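Long-range contacts in Mgp-operon protein 3 (Mycoplasma pneumoniae, PDB 6RJ1), which is a membrane-anchored adhesin subunit, P40/P90, that probably acts together with P1 in attaching the bacterium to host cells: residues L164-V170 and S652-S657; S470-L476 and P536-A541; A559-D563 and Q575-W579. All coordinates share one frame; numbering follows the deposited sequence.

Interaction 1 (L164-V170 and S652-S657); sequences LLVEQPV and SLINAS
Leu165 and Val166 pair with Leu653 and Ile654 as neighbouring parallel strands, 165-167 and 650-654, inside a mixed, branched beta sheet of the chain; 481 residues lie between segments 164-170 and 652-657. Three backbone bonds sew the pair: Leu165 N to Ser652 O (3.2 Å), Ile654 N to Leu165 O (2.8 Å) and Glu167 N to Ile654 O (2.9 Å). Leu164 and Ile654 lay their branched ends across each other: with CG anti to the backbone N (chi1 -174°), CD1 of Leu164 is carried to 3.7 Å from CD1 of Ile654. Leu165 and Leu653, whose CD2 and CD1 respectively make a looser methyl contact, both pack on Tyr562 of strand 549-563. At the end of strand 165-167, Glu167 adds a side-chain bond. Its extended chain brings OE1 to Ala656 N at 2.9 Å, the N-H meeting the anti side of the carboxylate from 22° out of its plane. Tyr662 OH also bonds OE1, while OE2 forms salt bridges with Arg181 and Arg227, so this buried carboxylate is gripped at both oxygens and its charge is probably well compensated. CB of Ala656 sits 3.5 Å from Gln168 O, and a water accepting from Val170 N and donating to Ala656 O closes the end of the pairing. Strand 165-167 has strand 229-230 as its antiparallel neighbour, and strand 650-654 is flanked by strand 549-563, also antiparallel to it.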
loop_
_atom_site.group_PDB
_atom_site.type_symbol
_atom_site.label_atom_id
_atom_site.label_comp_id
_atom_site.label_asym_id
_atom_site.label_seq_id
_atom_site.Cartn_x
_atom_site.Cartn_y
_atom_site.Cartn_z
ATOM N N LEU A 164 9.123 -7.507 15.738
ATOM C CA LEU A 164 8.509 -7.249 14.435
ATOM C C LEU A 164 9.284 -7.837 13.268
ATOM O O LEU A 164 10.500 -7.654 13.153
ATOM C CB LEU A 164 8.246 -5.752 14.214
ATOM C CG LEU A 164 7.467 -5.376 12.951
ATOM C CD1 LEU A 164 5.987 -5.661 13.102
ATOM C CD2 LEU A 164 7.696 -3.935 12.590
ATOM N N LEU A 165 8.542 -8.537 12.405
ATOM C CA LEU A 165 9.008 -9.173 11.180
ATOM C C LEU A 165 8.369 -8.457 9.998
ATOM O O LEU A 165 7.161 -8.241 10.008
ATOM C CB LEU A 165 8.566 -10.640 11.194
ATOM C CG LEU A 165 9.623 -11.722 11.396
ATOM C CD1 LEU A 165 10.594 -11.378 12.495
ATOM C CD2 LEU A 165 8.961 -13.034 11.705
ATOM N N VAL A 166 9.179 -8.048 9.006
ATOM C CA VAL A 166 8.679 -7.389 7.797
ATOM C C VAL A 166 9.086 -8.231 6.582
ATOM O O VAL A 166 10.247 -8.621 6.453
ATOM C CB VAL A 166 9.121 -5.901 7.651
ATOM C CG1 VAL A 166 8.422 -5.228 6.464
ATOM C CG2 VAL A 166 8.870 -5.107 8.932
ATOM N N GLU A 167 8.123 -8.519 5.709
ATOM C CA GLU A 167 8.347 -9.287 4.492
ATOM C C GLU A 167 9.179 -8.472 3.496
ATOM O O GLU A 167 8.976 -7.257 3.381
ATOM C CB GLU A 167 7.004 -9.653 3.845
ATOM C CG GLU A 167 7.099 -10.750 2.793
ATOM C CD GLU A 167 5.919 -10.859 1.848
ATOM O OE1 GLU A 167 4.942 -10.092 2.008
ATOM O OE2 GLU A 167 5.971 -11.725 0.945
ATOM N N GLN A 168 10.079 -9.148 2.742
ATOM C CA GLN A 168 10.859 -8.495 1.696
ATOM C C GLN A 168 9.884 -7.903 0.656
ATOM O O GLN A 168 8.798 -8.467 0.472
ATOM C CB GLN A 168 11.910 -9.444 1.081
ATOM C CG GLN A 168 11.369 -10.608 0.263
ATOM C CD GLN A 168 12.468 -11.490 -0.269
ATOM O OE1 GLN A 168 12.456 -12.702 -0.075
ATOM N NE2 GLN A 168 13.443 -10.909 -0.957
ATOM N N PRO A 169 10.156 -6.718 0.061
ATOM C CA PRO A 169 9.169 -6.135 -0.858
ATOM C C PRO A 169 8.827 -7.006 -2.063
ATOM O O PRO A 169 9.665 -7.769 -2.553
ATOM C CB PRO A 169 9.794 -4.793 -1.253
ATOM C CG PRO A 169 10.814 -4.515 -0.218
ATOM C CD PRO A 169 11.345 -5.853 0.176
ATOM N N VAL A 170 7.567 -6.930 -2.498
ATOM C CA VAL A 170 7.078 -7.659 -3.661
ATOM C C VAL A 170 7.531 -6.854 -4.878
ATOM O O VAL A 170 7.239 -5.658 -4.977
ATOM C CB VAL A 170 5.542 -7.878 -3.629
ATOM C CG1 VAL A 170 5.058 -8.566 -4.903
ATOM C CG2 VAL A 170 5.110 -8.668 -2.396
ATOM N N SER A 652 4.246 -9.532 16.256
ATOM C CA SER A 652 3.666 -8.945 15.038
ATOM C C SER A 652 4.499 -9.181 13.792
ATOM O O SER A 652 5.733 -9.181 13.840
ATOM C CB SER A 652 3.404 -7.452 15.216
ATOM O OG SER A 652 2.204 -7.211 15.930
ATOM N N LEU A 653 3.804 -9.333 12.659
ATOM C CA LEU A 653 4.401 -9.573 11.358
ATOM C C LEU A 653 3.686 -8.712 10.294
ATOM O O LEU A 653 2.458 -8.737 10.208
ATOM C CB LEU A 653 4.280 -11.085 11.059
ATOM C CG LEU A 653 4.699 -11.608 9.686
ATOM C CD1 LEU A 653 5.310 -12.981 9.824
ATOM C CD2 LEU A 653 3.510 -11.677 8.734
ATOM N N ILE A 654 4.463 -7.988 9.467
ATOM C CA ILE A 654 3.947 -7.152 8.379
ATOM C C ILE A 654 4.327 -7.732 7.009
ATOM O O ILE A 654 5.502 -8.008 6.745
ATOM C CB ILE A 654 4.333 -5.644 8.531
ATOM C CG1 ILE A 654 3.762 -5.041 9.859
ATOM C CG2 ILE A 654 3.892 -4.821 7.302
ATOM C CD1 ILE A 654 4.435 -3.775 10.329
ATOM N N ASN A 655 3.305 -7.925 6.156
ATOM C CA ASN A 655 3.366 -8.405 4.786
ATOM C C ASN A 655 3.503 -7.211 3.850
ATOM O O ASN A 655 2.844 -6.192 4.045
ATOM C CB ASN A 655 2.100 -9.190 4.457
ATOM C CG ASN A 655 2.036 -10.538 5.134
ATOM O OD1 ASN A 655 3.060 -11.169 5.403
ATOM N ND2 ASN A 655 0.829 -11.030 5.382
ATOM N N ALA A 656 4.356 -7.340 2.835
ATOM C CA ALA A 656 4.612 -6.288 1.858
ATOM C C ALA A 656 3.531 -6.242 0.746
ATOM O O ALA A 656 3.836 -5.900 -0.403
ATOM C CB ALA A 656 6.000 -6.486 1.261
ATOM N N SER A 657 2.260 -6.542 1.107
ATOM C CA SER A 657 1.117 -6.620 0.189
ATOM C C SER A 657 -0.248 -6.440 0.915
ATOM O O SER A 657 -0.277 -6.500 2.151
ATOM C CB SER A 657 1.141 -7.973 -0.520
ATOM O OG SER A 657 0.521 -8.980 0.267
HETATM O O HOH W 1 6.095 -4.632 -1.359
#

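Interaction 2 (S470-L476 and P536-A541); sequences SDRVPSL and PAYLIA
Pro474 and Leu539 lie side by side and point the same way, packing the loop between strands 464-468 and 477-482 against strand 538-546 of the mixed sheet. The joint is a single antiparallel bridge, Ser475 with Tyr538, a hydrogen-bonded pair: Ser475 N reaches Tyr538 O at 3.0 Å and Tyr538 N reaches Ser475 O at 3.2 Å. Around it the side chains divide the work. Leu539 has CG anti to its carbonyl carbon (chi1 -64°), which brings CD2 against the backbone of Asp471, Val473 and Pro474, with CD2 of Leu539 4.0 Å from CD of Pro474. CB of Pro474 lies 4.0 Å from CB of Ala537, which CD1 of Leu476 also approaches. Tyr538 starts away from the loop, and its ring makes an edge-to-face contact with Trp493. Ser475 holds OG between its backbone N and carbonyl carbon (chi1 62°), where OG of Ser475 lies against CG1 of Ile540, 3.7 Å away. At the far end of the loop, Asp471 places CB near Ile540 O while its carboxylate OD2 is bonded by Thr780 OG1; Ile540 N makes only a weak bond to Ser470 O. Strand 549-563 pairs antiparallel with strand 538-546, its Phe555 bonding to the backbone of Leu539, and its Ala557 touches both Pro474 and Ala537. Where Leu476 and Pro536 come together, one water donates to both carbonyls, at 2.7 Å from Leu476 O and 2.7 Å from Pro536 O.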
loop_
_atom_site.group_PDB
_atom_site.type_symbol
_atom_site.label_atom_id
_atom_site.label_comp_id
_atom_site.label_asym_id
_atom_site.label_seq_id
_atom_site.Cartn_x
_atom_site.Cartn_y
_atom_site.Cartn_z
ATOM N N SER A 470 5.613 5.175 -0.093
ATOM C CA SER A 470 5.344 4.754 -1.469
ATOM C C SER A 470 4.207 3.743 -1.573
ATOM O O SER A 470 3.737 3.226 -0.556
ATOM C CB SER A 470 6.618 4.235 -2.142
ATOM O OG SER A 470 7.040 2.971 -1.656
ATOM N N ASP A 471 3.751 3.496 -2.801
ATOM C CA ASP A 471 2.694 2.533 -3.109
ATOM C C ASP A 471 3.227 1.118 -3.329
ATOM O O ASP A 471 2.428 0.185 -3.463
ATOM C CB ASP A 471 1.850 2.980 -4.336
ATOM C CG ASP A 471 2.594 3.607 -5.510
ATOM O OD1 ASP A 471 3.646 3.054 -5.917
ATOM O OD2 ASP A 471 2.108 4.637 -6.039
ATOM N N ARG A 472 4.558 0.940 -3.345
ATOM C CA ARG A 472 5.098 -0.376 -3.617
ATOM C C ARG A 472 5.760 -1.046 -2.420
ATOM O O ARG A 472 5.963 -2.258 -2.468
ATOM C CB ARG A 472 6.024 -0.354 -4.834
ATOM C CG ARG A 472 5.643 -1.456 -5.818
ATOM C CD ARG A 472 5.433 -0.925 -7.208
ATOM N NE ARG A 472 6.654 -1.008 -8.000
ATOM C CZ ARG A 472 7.395 0.042 -8.330
ATOM N NH1 ARG A 472 8.490 -0.115 -9.060
ATOM N NH2 ARG A 472 7.039 1.263 -7.943
ATOM N N VAL A 473 6.075 -0.289 -1.342
ATOM C CA VAL A 473 6.656 -0.828 -0.097
ATOM C C VAL A 473 5.786 -0.323 1.072
ATOM O O VAL A 473 5.457 0.867 1.082
ATOM C CB VAL A 473 8.157 -0.454 0.084
ATOM C CG1 VAL A 473 8.703 -0.916 1.428
ATOM C CG2 VAL A 473 9.013 -1.010 -1.039
ATOM N N PRO A 474 5.393 -1.190 2.054
ATOM C CA PRO A 474 4.576 -0.699 3.181
ATOM C C PRO A 474 5.329 0.302 4.055
ATOM O O PRO A 474 6.548 0.204 4.209
ATOM C CB PRO A 474 4.223 -1.978 3.946
ATOM C CG PRO A 474 5.307 -2.929 3.614
ATOM C CD PRO A 474 5.669 -2.639 2.195
ATOM N N SER A 475 4.603 1.303 4.567
ATOM C CA SER A 475 5.150 2.353 5.415
ATOM C C SER A 475 4.464 2.327 6.776
ATOM O O SER A 475 3.244 2.209 6.852
ATOM C CB SER A 475 5.037 3.716 4.739
ATOM O OG SER A 475 3.695 4.088 4.483
ATOM N N LEU A 476 5.264 2.408 7.846
ATOM C CA LEU A 476 4.815 2.336 9.227
ATOM C C LEU A 476 4.565 3.696 9.874
ATOM O O LEU A 476 4.019 3.765 10.983
ATOM C CB LEU A 476 5.827 1.508 10.046
ATOM C CG LEU A 476 5.638 -0.021 10.064
ATOM C CD1 LEU A 476 5.928 -0.663 8.694
ATOM C CD2 LEU A 476 6.547 -0.652 11.078
ATOM N N PRO A 536 -0.678 -1.137 11.662
ATOM C CA PRO A 536 0.634 -0.484 11.590
ATOM C C PRO A 536 1.133 -0.025 10.220
ATOM O O PRO A 536 2.001 0.833 10.171
ATOM C CB PRO A 536 1.558 -1.580 12.114
ATOM C CG PRO A 536 0.951 -2.821 11.549
ATOM C CD PRO A 536 -0.533 -2.608 11.671
ATOM N N ALA A 537 0.699 -0.663 9.132
ATOM C CA ALA A 537 1.253 -0.365 7.821
ATOM C C ALA A 537 0.241 -0.178 6.714
ATOM O O ALA A 537 -0.854 -0.751 6.742
ATOM C CB ALA A 537 2.257 -1.439 7.433
ATOM N N TYR A 538 0.641 0.637 5.723
ATOM C CA TYR A 538 -0.150 0.952 4.543
ATOM C C TYR A 538 0.724 1.054 3.299
ATOM O O TYR A 538 1.897 1.420 3.394
ATOM C CB TYR A 538 -0.940 2.266 4.764
ATOM C CG TYR A 538 -1.978 2.170 5.865
ATOM C CD1 TYR A 538 -3.238 1.633 5.617
ATOM C CD2 TYR A 538 -1.678 2.558 7.172
ATOM C CE1 TYR A 538 -4.176 1.491 6.638
ATOM C CE2 TYR A 538 -2.605 2.416 8.200
ATOM C CZ TYR A 538 -3.857 1.894 7.927
ATOM O OH TYR A 538 -4.767 1.764 8.949
ATOM N N LEU A 539 0.137 0.721 2.125
ATOM C CA LEU A 539 0.734 0.857 0.776
ATOM C C LEU A 539 -0.010 2.037 0.125
ATOM O O LEU A 539 -1.072 1.875 -0.475
ATOM C CB LEU A 539 0.612 -0.445 -0.026
ATOM C CG LEU A 539 1.388 -1.627 0.555
ATOM C CD1 LEU A 539 0.491 -2.816 0.766
ATOM C CD2 LEU A 539 2.599 -1.970 -0.297
ATOM N N ILE A 540 0.512 3.245 0.385
ATOM C CA ILE A 540 -0.053 4.558 0.055
ATOM C C ILE A 540 -0.186 4.801 -1.442
ATOM O O ILE A 540 0.822 4.965 -2.124
ATOM C CB ILE A 540 0.759 5.696 0.776
ATOM C CG1 ILE A 540 0.958 5.405 2.292
ATOM C CG2 ILE A 540 0.180 7.102 0.529
ATOM C CD1 ILE A 540 -0.271 5.539 3.220
ATOM N N ALA A 541 -1.435 4.907 -1.932
ATOM C CA ALA A 541 -1.732 5.212 -3.336
ATOM C C ALA A 541 -1.474 6.700 -3.643
ATOM O O ALA A 541 -1.245 7.063 -4.798
ATOM C CB ALA A 541 -3.171 4.858 -3.655
HETATM O O HOH W 2 2.901 1.888 12.497
#

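Interaction 3 (A559-D563 and Q575-W579); sequences AVGYD and QALAW
Val560 faces Ala578 at the end of a beta hairpin pairing remote from its connecting loop; the hairpin joins strands 549-563 and 575-577, and the short segments 559-563 and 575-577 have axes 135° apart, strongly twisted from antiparallel. From the backbone outward, CB of Val560 meets Leu577 O at 3.6 Å. CG1, anti to the carbonyl carbon (chi1 -66°), leads on to Ala578, with CG1 of Val560 and CB of Ala578 3.7 Å apart. CG2 of Val560 makes the longer contact, 4.4 Å to CB of Ala576. Farther along, backbone bonds dominate. Gly561 and Leu577 form the hydrogen-bonded pair: Leu577 N gives a nearly straight bond to Gly561 O at 2.8 Å, though it approaches from 40° above the carbonyl plane. The other bond that such a pair would make is replaced by a water, which accepts from Gly561 N and donates to Leu577 O. Tyr562 and Ala576 are the non-hydrogen-bonded pair, their CA atoms 4.1 Å apart. CB of Tyr562 lies beside the backbone of Ala576, and its ring leads away to bring OH to Asp163 O. The last bond joins Asp563 N to Gln575 O at 3.2 Å. NE2 of Gln575 donates to O of Ala576 at 3.0 Å, while OE1 takes Val185 N. Two direct backbone bonds and a bridging water thus hold the contact; the water is consistent with the chains diverging toward Val560 and Ala578, CA atoms 6.1 Å apart, while Gly561 N and Leu577 O keep a partner.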
loop_
_atom_site.group_PDB
_atom_site.type_symbol
_atom_site.label_atom_id
_atom_site.label_comp_id
_atom_site.label_asym_id
_atom_site.label_seq_id
_atom_site.Cartn_x
_atom_site.Cartn_y
_atom_site.Cartn_z
ATOM N N ALA A 559 -1.088 -7.305 8.175
ATOM C CA ALA A 559 -0.451 -7.264 9.489
ATOM C C ALA A 559 -1.112 -8.290 10.407
ATOM O O ALA A 559 -2.285 -8.160 10.790
ATOM C CB ALA A 559 -0.521 -5.870 10.078
ATOM N N VAL A 560 -0.367 -9.349 10.706
ATOM C CA VAL A 560 -0.854 -10.478 11.490
ATOM C C VAL A 560 0.100 -10.847 12.637
ATOM O O VAL A 560 1.127 -10.189 12.826
ATOM C CB VAL A 560 -1.165 -11.696 10.570
ATOM C CG1 VAL A 560 -2.322 -11.406 9.629
ATOM C CG2 VAL A 560 0.067 -12.162 9.804
ATOM N N GLY A 561 -0.263 -11.883 13.391
ATOM C CA GLY A 561 0.551 -12.392 14.479
ATOM C C GLY A 561 1.372 -13.596 14.063
ATOM O O GLY A 561 1.120 -14.193 13.018
ATOM N N TYR A 562 2.376 -13.955 14.874
ATOM C CA TYR A 562 3.215 -15.129 14.638
ATOM C C TYR A 562 3.678 -15.718 15.968
ATOM O O TYR A 562 3.943 -14.968 16.909
ATOM C CB TYR A 562 4.355 -14.848 13.639
ATOM C CG TYR A 562 5.601 -14.200 14.203
ATOM C CD1 TYR A 562 5.759 -12.818 14.182
ATOM C CD2 TYR A 562 6.672 -14.973 14.638
ATOM C CE1 TYR A 562 6.927 -12.218 14.648
ATOM C CE2 TYR A 562 7.830 -14.385 15.132
ATOM C CZ TYR A 562 7.952 -13.005 15.144
ATOM O OH TYR A 562 9.110 -12.430 15.614
ATOM N N ASP A 563 3.723 -17.056 16.063
ATOM C CA ASP A 563 4.115 -17.733 17.301
ATOM C C ASP A 563 5.617 -17.712 17.530
ATOM O O ASP A 563 6.377 -18.201 16.696
ATOM C CB ASP A 563 3.564 -19.170 17.356
ATOM C CG ASP A 563 3.310 -19.728 18.747
ATOM O OD1 ASP A 563 3.784 -19.116 19.738
ATOM O OD2 ASP A 563 2.653 -20.785 18.846
ATOM N N GLN A 575 4.856 -20.640 12.575
ATOM C CA GLN A 575 3.802 -20.211 11.666
ATOM C C GLN A 575 3.171 -18.866 12.050
ATOM O O GLN A 575 3.197 -18.462 13.220
ATOM C CB GLN A 575 2.727 -21.311 11.467
ATOM C CG GLN A 575 1.516 -21.238 12.393
ATOM C CD GLN A 575 0.319 -21.973 11.849
ATOM O OE1 GLN A 575 0.277 -23.206 11.804
ATOM N NE2 GLN A 575 -0.695 -21.234 11.447
ATOM N N ALA A 576 2.625 -18.176 11.028
ATOM C CA ALA A 576 1.905 -16.924 11.177
ATOM C C ALA A 576 0.445 -17.285 11.437
ATOM O O ALA A 576 0.001 -18.356 11.025
ATOM C CB ALA A 576 2.023 -16.091 9.915
ATOM N N LEU A 577 -0.284 -16.424 12.150
ATOM C CA LEU A 577 -1.678 -16.676 12.482
ATOM C C LEU A 577 -2.577 -15.686 11.765
ATOM O O LEU A 577 -2.685 -14.522 12.159
ATOM C CB LEU A 577 -1.895 -16.684 14.003
ATOM C CG LEU A 577 -1.010 -17.648 14.789
ATOM C CD1 LEU A 577 -0.825 -17.181 16.191
ATOM C CD2 LEU A 577 -1.556 -19.042 14.755
ATOM N N ALA A 578 -3.175 -16.157 10.656
ATOM C CA ALA A 578 -4.035 -15.392 9.757
ATOM C C ALA A 578 -5.116 -16.295 9.194
ATOM O O ALA A 578 -4.881 -17.484 8.994
ATOM C CB ALA A 578 -3.205 -14.825 8.618
ATOM N N TRP A 579 -6.299 -15.739 8.922
ATOM C CA TRP A 579 -7.408 -16.518 8.377
ATOM C C TRP A 579 -8.327 -15.664 7.511
ATOM O O TRP A 579 -8.358 -14.433 7.661
ATOM C CB TRP A 579 -8.204 -17.198 9.507
ATOM C CG TRP A 579 -8.752 -16.222 10.505
ATOM C CD1 TRP A 579 -9.925 -15.531 10.418
ATOM C CD2 TRP A 579 -8.095 -15.756 11.693
ATOM N NE1 TRP A 579 -10.036 -14.658 11.471
ATOM C CE2 TRP A 579 -8.927 -14.777 12.272
ATOM C CE3 TRP A 579 -6.872 -16.064 12.319
ATOM C CZ2 TRP A 579 -8.598 -14.133 13.473
ATOM C CZ3 TRP A 579 -6.529 -15.392 13.482
ATOM C CH2 TRP A 579 -7.399 -14.465 14.064
HETATM O O HOH W 3 -2.668 -12.975 14.345
#

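Overall arrangement
All three contacts reach the same mixed sheet, and strand 549-563 ties them together. It pairs with strand 538-546 of interaction 2, strand 650-654 of interaction 1 and strand 575-577 of interaction 3. Interactions 1 and 3 have centres about 11 Å apart and are joined by a probable hydrogen bond from Leu653 N to Val560 O (2.8 Å). Interactions 1 and 2, also about 11 Å apart, share apolar packing, with Ile654 CG2 3.8 Å from Ala537 CB. Interactions 2 and 3 are farther, about 19 Å between centres, touching where Pro536 CD meets Ala559 CB at 3.6 Å. Along the chain, 164-170 with 652-657 encloses both other contacts.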